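Local coordinates for gSG7 salivary protein (Anopheles stephensi, PDB 6XMB) that inhibits activation of the host kallikrein-kinin system as a salivary anticoagulant and weakly inhibits the alternative pathway of complement, at residues 26-31 against 75-80. Residues are numbered along the deposited sequence; the frame is centred on the assembly and turned at random.
Sequences AFYLHR and TFYAGF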
loop_
_atom_site.group_PDB
_atom_site.type_symbol
_atom_site.label_atom_id
_atom_site.label_comp_id
_atom_site.label_asym_id
_atom_site.label_seq_id
_atom_site.Cartn_x
_atom_site.Cartn_y
_atom_site.Cartn_z
ATOM N N ALA A 26 -1.795 0.323 -5.712
ATOM C CA ALA A 26 -0.533 -0.024 -6.358
ATOM C C ALA A 26 0.061 1.175 -7.087
ATOM O O ALA A 26 1.292 1.289 -7.198
ATOM C CB ALA A 26 -0.721 -1.178 -7.337
ATOM N N PHE A 27 -0.801 2.066 -7.587
ATOM C CA PHE A 27 -0.337 3.324 -8.162
ATOM C C PHE A 27 0.317 4.204 -7.096
ATOM O O PHE A 27 1.354 4.823 -7.359
ATOM C CB PHE A 27 -1.509 4.048 -8.810
ATOM C CG PHE A 27 -1.136 5.297 -9.509
ATOM C CD1 PHE A 27 -0.349 5.264 -10.648
ATOM C CD2 PHE A 27 -1.597 6.519 -9.061
ATOM C CE1 PHE A 27 -0.008 6.426 -11.316
ATOM C CE2 PHE A 27 -1.251 7.696 -9.743
ATOM C CZ PHE A 27 -0.468 7.632 -10.868
ATOM N N TYR A 28 -0.286 4.272 -5.897
ATOM C CA TYR A 28 0.323 4.983 -4.775
ATOM C C TYR A 28 1.747 4.489 -4.540
ATOM O O TYR A 28 2.678 5.279 -4.405
ATOM C CB TYR A 28 -0.507 4.816 -3.477
ATOM C CG TYR A 28 0.362 5.196 -2.282
ATOM C CD1 TYR A 28 0.464 6.513 -1.880
ATOM C CD2 TYR A 28 1.175 4.258 -1.657
ATOM C CE1 TYR A 28 1.314 6.884 -0.869
ATOM C CE2 TYR A 28 2.028 4.610 -0.670
ATOM C CZ TYR A 28 2.086 5.930 -0.266
ATOM O OH TYR A 28 2.946 6.299 0.730
ATOM N N LEU A 29 1.927 3.169 -4.461
ATOM C CA LEU A 29 3.248 2.620 -4.167
ATOM C C LEU A 29 4.245 3.011 -5.227
ATOM O O LEU A 29 5.406 3.309 -4.923
ATOM C CB LEU A 29 3.185 1.105 -4.085
ATOM C CG LEU A 29 2.833 0.531 -2.733
ATOM C CD1 LEU A 29 2.773 -0.995 -2.824
ATOM C CD2 LEU A 29 3.875 0.995 -1.746
ATOM N N HIS A 30 3.814 2.945 -6.490
ATOM C CA HIS A 30 4.670 3.284 -7.609
ATOM C C HIS A 30 5.119 4.737 -7.519
ATOM O O HIS A 30 6.304 5.033 -7.656
ATOM C CB HIS A 30 3.916 2.982 -8.919
ATOM C CG HIS A 30 4.347 3.813 -10.093
ATOM N ND1 HIS A 30 5.483 3.541 -10.830
ATOM C CD2 HIS A 30 3.777 4.899 -10.675
ATOM C CE1 HIS A 30 5.598 4.422 -11.811
ATOM N NE2 HIS A 30 4.576 5.259 -11.739
ATOM N N ARG A 31 4.185 5.658 -7.275
ATOM C CA ARG A 31 4.561 7.065 -7.107
ATOM C C ARG A 31 5.529 7.252 -5.950
ATOM O O ARG A 31 6.460 8.057 -6.040
ATOM C CB ARG A 31 3.316 7.923 -6.859
ATOM C CG ARG A 31 2.271 7.824 -7.958
ATOM C CD ARG A 31 2.831 8.375 -9.280
ATOM N NE ARG A 31 3.120 9.800 -9.226
ATOM C CZ ARG A 31 3.481 10.523 -10.293
ATOM N NH1 ARG A 31 3.577 9.953 -11.496
ATOM N NH2 ARG A 31 3.737 11.814 -10.158
ATOM N N THR A 75 3.448 9.238 6.121
ATOM C CA THR A 75 2.616 10.435 6.018
ATOM C C THR A 75 1.986 10.573 4.634
ATOM O O THR A 75 0.874 11.091 4.511
ATOM C CB THR A 75 3.454 11.673 6.335
ATOM O OG1 THR A 75 4.147 11.451 7.559
ATOM C CG2 THR A 75 2.584 12.917 6.470
ATOM N N PHE A 76 2.680 10.136 3.584
ATOM C CA PHE A 76 2.088 10.182 2.250
ATOM C C PHE A 76 0.895 9.228 2.177
ATOM O O PHE A 76 -0.213 9.636 1.820
ATOM C CB PHE A 76 3.177 9.885 1.195
ATOM C CG PHE A 76 2.728 10.036 -0.272
ATOM C CD1 PHE A 76 1.582 10.721 -0.622
ATOM C CD2 PHE A 76 3.482 9.472 -1.284
ATOM C CE1 PHE A 76 1.194 10.829 -1.963
ATOM C CE2 PHE A 76 3.112 9.573 -2.613
ATOM C CZ PHE A 76 1.959 10.253 -2.958
ATOM N N TYR A 77 1.062 7.988 2.656
ATOM C CA TYR A 77 -0.057 7.035 2.656
ATOM C C TYR A 77 -1.228 7.490 3.519
ATOM O O TYR A 77 -2.386 7.174 3.204
ATOM C CB TYR A 77 0.376 5.649 3.134
ATOM C CG TYR A 77 -0.667 4.611 2.750
ATOM C CD1 TYR A 77 -0.903 4.316 1.404
ATOM C CD2 TYR A 77 -1.444 3.971 3.706
ATOM C CE1 TYR A 77 -1.859 3.396 1.032
ATOM C CE2 TYR A 77 -2.403 3.046 3.346
ATOM C CZ TYR A 77 -2.607 2.763 2.001
ATOM O OH TYR A 77 -3.551 1.852 1.598
ATOM N N ALA A 78 -0.954 8.179 4.633
ATOM C CA ALA A 78 -2.044 8.718 5.435
ATOM C C ALA A 78 -2.803 9.793 4.669
ATOM O O ALA A 78 -4.035 9.825 4.689
ATOM C CB ALA A 78 -1.507 9.266 6.760
ATOM N N GLY A 79 -2.089 10.670 3.965
ATOM C CA GLY A 79 -2.771 11.674 3.165
ATOM C C GLY A 79 -3.572 11.067 2.030
ATOM O O GLY A 79 -4.662 11.540 1.703
ATOM N N PHE A 80 -3.041 10.007 1.417
ATOM C CA PHE A 80 -3.740 9.349 0.318
ATOM C C PHE A 80 -4.991 8.632 0.806
ATOM O O PHE A 80 -5.969 8.512 0.059
ATOM C CB PHE A 80 -2.781 8.376 -0.379
ATOM C CG PHE A 80 -3.407 7.553 -1.470
ATOM C CD1 PHE A 80 -3.920 8.154 -2.612
ATOM C CD2 PHE A 80 -3.439 6.165 -1.375
ATOM C CE1 PHE A 80 -4.482 7.392 -3.637
ATOM C CE2 PHE A 80 -4.006 5.389 -2.396
ATOM C CZ PHE A 80 -4.524 6.006 -3.525
#
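Residues 26-31 and 75-80, on the long helices 6-49 and 59-80, run roughly antiparallel at 146°, their axes 11.2 Å apart at closest approach; the nearest CA atoms are those of Y28 and Y77, 7.7 Å apart. Y28 bridges this gap: with CG anti to its own backbone N (chi1 163°), its ring reaches in among three aromatics of the other helix. Its CE1 edge points at the face of F76, CE1 lying 3.4 Å from F76 CD2 toward the rim of that ring, in an inclined edge-to-face pair. One face of Y28 receives Y77, whose CD1 sits over the ring centre, 3.6 Å from Y28 CE2; this second edge-to-face pair is steeper, at 70°. F80 meets the root of the side chain instead. Y28 CB lies over the face of the F80 ring in a CH-pi contact, 4.1 Å from its centroid, while the two rings, nearly parallel, are slid apart and barely overlap. Helix 92-116 completes the buried interior of this three-helix, all-alpha Aegyptin C-terminal-type domain, with Y102 stacked on F76 and L95 against F80, and Y77 also meets Y77 of the second subunit. No hydrogen bond joins the two segments themselves; the aromatic cluster does, and the bond between Y28 OH and E73 OE1, one turn before Y77, ties the two helices and gives the buried hydroxyl a partner.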